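Local coordinates for protein PEPTIDE N-myristoyltransferase (Saccharomyces cerevisiae, PDB 1IIC) that catalyses the transfer of myristate from myristoyl-CoA to the N-terminal glycine of substrate proteins, at residues R185-P190 with L373-L378; E241-Y246 with Q254-E259. One frame throughout, in Å; residues are numbered along the deposited sequence.

Contact 1. Residues R185-P190 with L373-L378; sequences RYTHRP and LFLDDL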
# COMPACT_ATOMS: atom_id res chain seq x y z
N ARG A 185 7.17 -6.44 7.64
CA ARG A 185 6.42 -7.68 7.75
C ARG A 185 4.94 -7.36 7.81
O ARG A 185 4.55 -6.30 8.30
CB ARG A 185 6.83 -8.44 9.00
CG ARG A 185 6.25 -9.84 9.10
CD ARG A 185 6.74 -10.55 10.34
NE ARG A 185 6.32 -11.95 10.35
CZ ARG A 185 6.71 -12.84 11.26
NH1 ARG A 185 7.51 -12.47 12.25
NH2 ARG A 185 6.29 -14.09 11.18
N TYR A 186 4.11 -8.26 7.28
CA TYR A 186 2.67 -8.10 7.32
C TYR A 186 2.17 -8.70 8.62
O TYR A 186 2.76 -9.67 9.12
CB TYR A 186 1.97 -8.87 6.19
CG TYR A 186 2.18 -8.36 4.80
CD1 TYR A 186 3.11 -8.95 3.95
CD2 TYR A 186 1.40 -7.31 4.30
CE1 TYR A 186 3.27 -8.51 2.64
CE2 TYR A 186 1.55 -6.86 3.00
CZ TYR A 186 2.49 -7.47 2.16
OH TYR A 186 2.62 -7.06 0.85
N THR A 187 1.10 -8.13 9.16
CA THR A 187 0.47 -8.64 10.38
C THR A 187 -1.03 -8.62 10.12
O THR A 187 -1.50 -7.85 9.28
CB THR A 187 0.80 -7.79 11.61
OG1 THR A 187 0.24 -6.48 11.47
CG2 THR A 187 2.30 -7.69 11.78
N HIS A 188 -1.78 -9.46 10.81
CA HIS A 188 -3.23 -9.55 10.60
C HIS A 188 -3.99 -9.58 11.92
O HIS A 188 -3.74 -10.45 12.77
CB HIS A 188 -3.57 -10.81 9.81
CG HIS A 188 -2.69 -11.03 8.62
ND1 HIS A 188 -2.82 -10.32 7.45
CD2 HIS A 188 -1.60 -11.83 8.46
CE1 HIS A 188 -1.84 -10.65 6.62
NE2 HIS A 188 -1.09 -11.57 7.21
N ARG A 189 -4.93 -8.65 12.07
CA ARG A 189 -5.75 -8.58 13.27
C ARG A 189 -7.11 -9.19 12.95
O ARG A 189 -7.88 -8.62 12.17
CB ARG A 189 -5.95 -7.12 13.70
CG ARG A 189 -6.19 -6.93 15.20
CD ARG A 189 -7.47 -7.56 15.71
NE ARG A 189 -7.66 -7.27 17.13
CZ ARG A 189 -8.67 -7.70 17.88
NH1 ARG A 189 -9.62 -8.46 17.35
NH2 ARG A 189 -8.73 -7.39 19.16
N PRO A 190 -7.40 -10.36 13.52
CA PRO A 190 -8.68 -11.05 13.29
C PRO A 190 -9.83 -10.23 13.87
O PRO A 190 -9.83 -9.91 15.06
CB PRO A 190 -8.51 -12.37 14.04
CG PRO A 190 -7.01 -12.55 14.10
CD PRO A 190 -6.52 -11.16 14.38
N LEU A 373 4.52 0.06 17.84
CA LEU A 373 4.17 0.50 19.19
C LEU A 373 2.83 -0.10 19.60
O LEU A 373 2.57 -0.28 20.79
CB LEU A 373 4.08 2.03 19.29
CG LEU A 373 5.42 2.78 19.14
CD1 LEU A 373 5.20 4.28 19.17
CD2 LEU A 373 6.35 2.35 20.24
N PHE A 374 1.98 -0.41 18.61
CA PHE A 374 0.67 -0.98 18.89
C PHE A 374 0.38 -2.38 18.34
O PHE A 374 -0.48 -3.09 18.87
CB PHE A 374 -0.43 -0.03 18.41
CG PHE A 374 -0.44 0.21 16.91
CD1 PHE A 374 -0.92 -0.76 16.04
CD2 PHE A 374 0.01 1.42 16.39
CE1 PHE A 374 -0.95 -0.53 14.67
CE2 PHE A 374 -0.02 1.66 15.02
CZ PHE A 374 -0.51 0.68 14.16
N LEU A 375 1.08 -2.79 17.29
CA LEU A 375 0.85 -4.08 16.67
C LEU A 375 0.59 -5.26 17.62
O LEU A 375 -0.49 -5.86 17.57
CB LEU A 375 2.00 -4.40 15.70
CG LEU A 375 1.78 -4.32 14.17
CD1 LEU A 375 0.59 -3.45 13.81
CD2 LEU A 375 3.07 -3.80 13.50
N ASP A 376 1.54 -5.60 18.48
CA ASP A 376 1.36 -6.74 19.40
C ASP A 376 0.26 -6.55 20.44
O ASP A 376 -0.53 -7.45 20.70
CB ASP A 376 2.67 -7.07 20.12
CG ASP A 376 3.75 -7.56 19.18
OD1 ASP A 376 3.46 -8.45 18.34
OD2 ASP A 376 4.89 -7.06 19.30
N ASP A 377 0.22 -5.37 21.05
CA ASP A 377 -0.79 -5.10 22.07
C ASP A 377 -2.21 -5.17 21.53
O ASP A 377 -3.13 -5.53 22.26
CB ASP A 377 -0.54 -3.73 22.69
CG ASP A 377 0.78 -3.66 23.43
OD1 ASP A 377 1.29 -4.73 23.83
OD2 ASP A 377 1.30 -2.54 23.62
N LEU A 378 -2.38 -4.84 20.26
CA LEU A 378 -3.70 -4.85 19.66
C LEU A 378 -3.99 -6.15 18.92
O LEU A 378 -4.96 -6.26 18.17
CB LEU A 378 -3.86 -3.64 18.73
CG LEU A 378 -3.83 -2.32 19.50
CD1 LEU A 378 -4.08 -1.14 18.55
CD2 LEU A 378 -4.92 -2.35 20.59

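Contact 2. Residues E241-Y246 with Q254-E259; sequences ELFKRY and QIFTKE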
# COMPACT_ATOMS: atom_id res chain seq x y z
N GLU A 241 -1.98 19.60 7.74
CA GLU A 241 -0.80 20.12 8.40
C GLU A 241 -0.39 19.16 9.53
O GLU A 241 0.80 18.93 9.76
CB GLU A 241 -1.08 21.52 8.96
CG GLU A 241 0.11 22.45 8.89
CD GLU A 241 0.44 22.88 7.47
OE1 GLU A 241 1.63 23.14 7.19
OE2 GLU A 241 -0.48 22.98 6.63
N LEU A 242 -1.37 18.62 10.23
CA LEU A 242 -1.09 17.67 11.30
C LEU A 242 -0.38 16.46 10.71
O LEU A 242 0.60 15.95 11.25
CB LEU A 242 -2.40 17.22 11.96
CG LEU A 242 -2.29 16.04 12.94
CD1 LEU A 242 -1.41 16.42 14.11
CD2 LEU A 242 -3.69 15.63 13.42
N PHE A 243 -0.89 15.99 9.57
CA PHE A 243 -0.33 14.82 8.89
C PHE A 243 1.11 15.07 8.47
O PHE A 243 2.01 14.30 8.81
CB PHE A 243 -1.17 14.46 7.67
CG PHE A 243 -0.66 13.28 6.92
CD1 PHE A 243 -0.66 12.01 7.50
CD2 PHE A 243 -0.14 13.43 5.64
CE1 PHE A 243 -0.15 10.91 6.81
CE2 PHE A 243 0.37 12.34 4.95
CZ PHE A 243 0.36 11.08 5.53
N LYS A 244 1.32 16.14 7.71
CA LYS A 244 2.65 16.52 7.23
C LYS A 244 3.64 16.63 8.38
O LYS A 244 4.78 16.20 8.28
CB LYS A 244 2.58 17.86 6.49
CG LYS A 244 3.94 18.47 6.20
CD LYS A 244 3.82 19.80 5.44
CE LYS A 244 5.21 20.41 5.20
NZ LYS A 244 5.16 21.67 4.40
N ARG A 245 3.18 17.23 9.47
CA ARG A 245 4.02 17.43 10.64
C ARG A 245 4.45 16.08 11.20
O ARG A 245 5.65 15.84 11.40
CB ARG A 245 3.24 18.23 11.69
CG ARG A 245 4.07 19.23 12.45
CD ARG A 245 5.13 18.57 13.30
NE ARG A 245 5.02 19.00 14.69
CZ ARG A 245 5.03 20.27 15.08
NH1 ARG A 245 5.14 21.24 14.17
NH2 ARG A 245 4.91 20.58 16.37
N TYR A 246 3.48 15.22 11.47
CA TYR A 246 3.77 13.89 12.01
C TYR A 246 4.70 13.10 11.08
O TYR A 246 5.72 12.58 11.53
CB TYR A 246 2.45 13.14 12.26
CG TYR A 246 2.65 11.71 12.70
CD1 TYR A 246 2.58 10.66 11.79
CD2 TYR A 246 2.99 11.41 14.02
CE1 TYR A 246 2.85 9.36 12.17
CE2 TYR A 246 3.27 10.11 14.41
CZ TYR A 246 3.20 9.08 13.47
OH TYR A 246 3.49 7.80 13.84
N GLN A 254 5.55 10.17 0.95
CA GLN A 254 5.00 10.76 -0.26
C GLN A 254 4.63 12.15 0.24
O GLN A 254 3.96 12.29 1.26
CB GLN A 254 3.72 10.06 -0.74
CG GLN A 254 3.30 10.55 -2.13
CD GLN A 254 1.81 10.37 -2.44
OE1 GLN A 254 1.21 9.35 -2.12
NE2 GLN A 254 1.23 11.37 -3.10
N ILE A 255 5.08 13.17 -0.47
CA ILE A 255 4.78 14.54 -0.09
C ILE A 255 3.53 14.98 -0.83
O ILE A 255 3.59 15.43 -1.97
CB ILE A 255 5.96 15.47 -0.42
CG1 ILE A 255 7.17 15.02 0.41
CG2 ILE A 255 5.61 16.90 -0.10
CD1 ILE A 255 8.43 15.79 0.13
N PHE A 256 2.39 14.81 -0.17
CA PHE A 256 1.11 15.17 -0.76
C PHE A 256 0.95 16.67 -0.92
O PHE A 256 1.67 17.46 -0.32
CB PHE A 256 -0.05 14.69 0.13
CG PHE A 256 -0.15 13.19 0.28
CD1 PHE A 256 0.74 12.50 1.11
CD2 PHE A 256 -1.18 12.49 -0.33
CE1 PHE A 256 0.59 11.14 1.33
CE2 PHE A 256 -1.33 11.13 -0.12
CZ PHE A 256 -0.45 10.45 0.72
N THR A 257 0.00 17.04 -1.77
CA THR A 257 -0.36 18.44 -1.98
C THR A 257 -1.73 18.36 -1.31
O THR A 257 -2.25 17.26 -1.13
CB THR A 257 -0.55 18.78 -3.47
OG1 THR A 257 -1.52 17.89 -4.04
CG2 THR A 257 0.76 18.67 -4.23
N LYS A 258 -2.31 19.49 -0.92
CA LYS A 258 -3.61 19.41 -0.27
C LYS A 258 -4.63 18.73 -1.17
O LYS A 258 -5.51 18.00 -0.70
CB LYS A 258 -4.12 20.81 0.12
CG LYS A 258 -3.61 21.26 1.49
CD LYS A 258 -4.26 22.56 1.96
CE LYS A 258 -3.67 22.98 3.31
NZ LYS A 258 -4.05 24.36 3.70
N GLU A 259 -4.49 18.95 -2.47
CA GLU A 259 -5.40 18.37 -3.44
C GLU A 259 -5.29 16.84 -3.43
O GLU A 259 -6.29 16.15 -3.29
CB GLU A 259 -5.08 18.92 -4.83
CG GLU A 259 -5.91 18.35 -5.94
CD GLU A 259 -5.57 18.97 -7.27
OE1 GLU A 259 -4.37 19.20 -7.53
OE2 GLU A 259 -6.51 19.23 -8.06

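Contact 1. Residues R185-P190 with L373-L378
R189 meets L378 through the carbonyl: its NE gives a hydrogen bond to L378 O, 3.1 Å long and bent to 152° at the hydrogen, the donor tilted somewhat from the carbonyl plane. The first torsion (chi1 -152°) sets CG 3.3 Å from L378 O, and the bend at chi2 (-64°) brings NE round to the same oxygen. Farther along the guanidinium, NH1 bonds to the carbonyl of the next residue, P190 O, at 2.7 Å and also reaches N217 O. With a leucine in its place, L378 O would probably lose its NE donor, and P190 O and N217 O the NH1 they share, leaving the loop less firmly tied to the strand end. Two residues back, T187 OG1 makes van der Waals contact with L375, 3.8 Å from both CG and CD1; the hydroxyl's polar partner is A365 O.

Within the loop, L378 N bonds to F374 O, fixing the turn that presents L378 O. I348 of helix 334-357 packs on L378, and F380 touches T187 and R189. Strand 182-190 runs antiparallel to both neighbours, 362-366 and 381-392, and segment 373-378 belongs to the connection passing over it: a crossover between two parallel strands with an antiparallel one between them.

Contact 2. Residues E241-Y246 with Q254-E259
F243 and F256 are brought together by two different first torsions: F243 has CG anti to its backbone N (chi1 180°), carrying the ring outward from helix 236-247, while F256 has CG anti to its carbonyl carbon (chi1 -64°), carrying its ring toward that helix. One corner of F243 does the touching. Its CE2 comes 3.8 Å from CE1 of F256 and is almost as near to CD1, passing obliquely by the CD1-CE1 bond, beyond the outline of the ring. The planes stand at 79° with centroids 5.7 Å apart, an offset edge-to-face pair in which F243 supplies the edge. The opposite face of F256 is occupied by the amide of Q254, whose CD sits 3.8 Å above the plane over the ring centre. Q254 on one side and F243 beside the other probably restrict the tilt of the ring.

The pair joins the C-terminal half of helix 236-247 to the loop leading into helix 258-265; two helices, parted by the short strand 252-254, between strands 228-230 and 278-284 are consistent with the start of a GNAT acetyltransferase-like fold, as expected for this family. T257 takes the N-cap position of the second helix, OG1 accepting from E260 N. F240 and F261 also press on F256, and F243 meets the rings of F261 and Y319, the latter on strand 311-322, which extends the aromatic cluster to the large mixed sheet.

Toward the surface, the ends of E241 and K258 draw near without bonding, OE2 and NZ being 4.8 Å apart; the opposite charges probably attract weakly, whereas K258 NZ forms its salt bridge with D237, one turn earlier on the first helix.

From the N terminus the chain lays down four of the five strands of the smaller antiparallel sheet, and two of the mixed sheet, before strand 182-190, where contact 1 opens. It then runs through helix 236-247, a brief strand at 252-254 and helix 258-265, and contact 2 closes a short loop of seven residues. After strands 278-284, 290-303 and 311-322, helix 334-357 and strand 362-366, the chain returns at 373-378 and closes contact 1 across 182 residues. The small loop lies wholly within the large one, and the two do not cross. Contact 1 ties a sheet strand to the connection that crosses its face between strands 362-366 and 381-392; contact 2 packs helix 236-247 against the loop leading into helix 258-265. Their centres are 25 Å apart.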